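Local structure of prophage lambdalm01, antigen B (Listeria monocytogenes, 4ACV) at residues B[2-5]-B[6-10]. The protein is probably a prophage tail terminator that, as in its phage relatives, ends growth of the tail tube as a six-subunit ring. Sequence-based numbering, arbitrary orientation.
Sequences KSLS and FMRVL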
ATOM      1  N   LYS B   2      31.917   2.514   9.677  1.00 47.97           N
ATOM      2  CA  LYS B   2      31.152   2.639   8.431  1.00 44.06           C
ATOM      3  C   LYS B   2      29.984   1.649   8.425  1.00 39.82           C
ATOM      4  O   LYS B   2      30.119   0.524   8.895  1.00 36.74           O
ATOM      5  CB  LYS B   2      32.043   2.371   7.214  1.00 42.25           C
ATOM      6  N   SER B   3      28.836   2.058   7.900  1.00 34.35           N
ATOM      7  CA  SER B   3      27.703   1.141   7.804  1.00 34.58           C
ATOM      8  C   SER B   3      27.981  -0.043   6.874  1.00 29.20           C
ATOM      9  O   SER B   3      28.382   0.131   5.731  1.00 32.32           O
ATOM     10  CB  SER B   3      26.435   1.864   7.355  1.00 38.62           C
ATOM     11  OG  SER B   3      25.333   0.969   7.351  1.00 43.76           O
ATOM     12  N   LEU B   4      27.739  -1.247   7.374  1.00 25.96           N
ATOM     13  CA  LEU B   4      28.009  -2.461   6.617  1.00 33.22           C
ATOM     14  C   LEU B   4      27.056  -2.635   5.431  1.00 33.60           C
ATOM     15  O   LEU B   4      25.840  -2.498   5.573  1.00 29.19           O
ATOM     16  CB  LEU B   4      27.917  -3.672   7.548  1.00 33.06           C
ATOM     17  CG  LEU B   4      28.709  -4.929   7.202  1.00 35.14           C
ATOM     18  CD1 LEU B   4      30.177  -4.604   6.901  1.00 30.93           C
ATOM     19  CD2 LEU B   4      28.596  -5.926   8.345  1.00 35.77           C
ATOM     20  N   SER B   5      27.625  -2.929   4.266  1.00 33.24           N
ATOM     21  CA  SER B   5      26.860  -3.218   3.052  1.00 29.96           C
ATOM     22  C   SER B   5      26.057  -4.516   3.188  1.00 31.42           C
ATOM     23  O   SER B   5      26.500  -5.459   3.842  1.00 32.38           O
ATOM     24  CB  SER B   5      27.805  -3.327   1.843  1.00 32.51           C
ATOM     25  OG  SER B   5      27.149  -3.905   0.719  1.00 31.20           O
ATOM     26  N   PHE B   6      24.889  -4.570   2.554  1.00 28.23           N
ATOM     27  CA  PHE B   6      24.049  -5.756   2.633  1.00 29.14           C
ATOM     28  C   PHE B   6      24.798  -7.024   2.193  1.00 30.33           C
ATOM     29  O   PHE B   6      24.638  -8.082   2.803  1.00 26.95           O
ATOM     30  CB  PHE B   6      22.746  -5.578   1.838  1.00 18.15           C
ATOM     31  CG  PHE B   6      22.925  -5.607   0.339  1.00 18.08           C
ATOM     32  CD1 PHE B   6      23.202  -4.435  -0.369  1.00 20.96           C
ATOM     33  CD2 PHE B   6      22.789  -6.794  -0.364  1.00 18.31           C
ATOM     34  CE1 PHE B   6      23.355  -4.455  -1.752  1.00 18.98           C
ATOM     35  CE2 PHE B   6      22.940  -6.826  -1.737  1.00 21.77           C
ATOM     36  CZ  PHE B   6      23.221  -5.655  -2.436  1.00 23.49           C
ATOM     37  N   MET B   7      25.623  -6.906   1.157  1.00 26.36           N
ATOM     38  CA  MET B   7      26.326  -8.062   0.597  1.00 30.45           C
ATOM     39  C   MET B   7      27.260  -8.721   1.595  1.00 30.44           C
ATOM     40  O   MET B   7      27.385  -9.939   1.624  1.00 33.10           O
ATOM     41  CB  MET B   7      27.111  -7.674  -0.648  1.00 32.17           C
ATOM     42  CG  MET B   7      26.312  -7.757  -1.928  1.00 37.55           C
ATOM     43  SD  MET B   7      27.409  -7.851  -3.342  1.00 47.05           S
ATOM     44  CE  MET B   7      28.310  -9.348  -2.970  1.00 77.28           C
ATOM     45  N   ARG B   8      27.922  -7.903   2.401  1.00 30.58           N
ATOM     46  CA  ARG B   8      28.746  -8.391   3.493  1.00 25.29           C
ATOM     47  C   ARG B   8      27.903  -9.240   4.449  1.00 31.21           C
ATOM     48  O   ARG B   8      28.354 -10.280   4.941  1.00 32.69           O
ATOM     49  CB  ARG B   8      29.345  -7.208   4.245  1.00 34.81           C
ATOM     50  CG  ARG B   8      30.787  -7.383   4.623  1.00 49.10           C
ATOM     51  CD  ARG B   8      31.680  -7.406   3.401  1.00 55.80           C
ATOM     52  NE  ARG B   8      32.755  -6.429   3.525  1.00 60.82           N
ATOM     53  CZ  ARG B   8      33.777  -6.552   4.363  1.00 61.02           C
ATOM     54  NH1 ARG B   8      33.859  -7.615   5.152  1.00 58.86           N
ATOM     55  NH2 ARG B   8      34.715  -5.615   4.415  1.00 64.02           N
ATOM     56  N   VAL B   9      26.676  -8.789   4.713  1.00 29.74           N
ATOM     57  CA  VAL B   9      25.757  -9.538   5.570  1.00 30.45           C
ATOM     58  C   VAL B   9      25.283 -10.832   4.886  1.00 25.55           C
ATOM     59  O   VAL B   9      25.263 -11.893   5.507  1.00 25.65           O
ATOM     60  CB  VAL B   9      24.560  -8.672   6.041  1.00 31.28           C
ATOM     61  CG1 VAL B   9      23.582  -9.513   6.845  1.00 28.28           C
ATOM     62  CG2 VAL B   9      25.054  -7.486   6.869  1.00 25.40           C
ATOM     63  N   LEU B  10      24.916 -10.735   3.610  1.00 19.26           N
ATOM     64  CA  LEU B  10      24.668 -11.911   2.781  1.00 22.04           C
ATOM     65  C   LEU B  10      25.792 -12.941   2.909  1.00 26.22           C
ATOM     66  O   LEU B  10      25.549 -14.111   3.233  1.00 24.45           O
ATOM     67  CB  LEU B  10      24.492 -11.528   1.311  1.00 25.11           C
ATOM     68  CG  LEU B  10      23.147 -10.900   0.930  1.00 31.34           C
ATOM     69  CD1 LEU B  10      23.083 -10.611  -0.568  1.00 28.29           C
ATOM     70  CD2 LEU B  10      21.975 -11.770   1.356  1.00 25.13           C
TER
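Ser5 is the N-cap of helix 6-19, and its OG accepts a weak capping bond from Met7 N. The hydroxyl lies at the N-terminal end of the helix, beside its first amides. The donor and acceptor, Met7 N and Ser5 OG, are 3.4 Å apart, and the N-H...O angle is 147°. A chi1 of 166° turns Ser5 OG away from its own backbone nitrogen and toward the amides of the first turn. The Phe6 ring stands obliquely to this hydroxyl, with Phe6 CD1 4.1 Å from Ser5 OG. Beyond the contact, the Phe6 side chain packs on Met42 of strand 37-48. The backbone carbonyl of Ser5 accepts two weak hydrogen bonds, from Val9 N and from Arg8 N. The Val9 bond is the straighter of the two; the Arg8 bond is bent to 120° at the hydrogen.

Leu4, just before the cap, lies against the same turn. Leu4 O accepts from Tyr58 OH and Gln45 NE2, which ties the loop to the antiparallel sheet. The branches of the leucine divide between two helix residues. Leu4 CD1 sits 3.6 Å from Arg8 CG, and the two side chains cross at about a right angle. Arg8 thus offers its aliphatic base to the leucine. Bends at chi2 and chi3 carry the guanidinium away, outside this contact, where Arg8 NE forms a salt bridge with an acidic side chain of another protein chain in the assembly. The other leucine branch meets Val9 in a looser apolar contact, Leu4 CD2 being 4.1 Å from Val9 CG2.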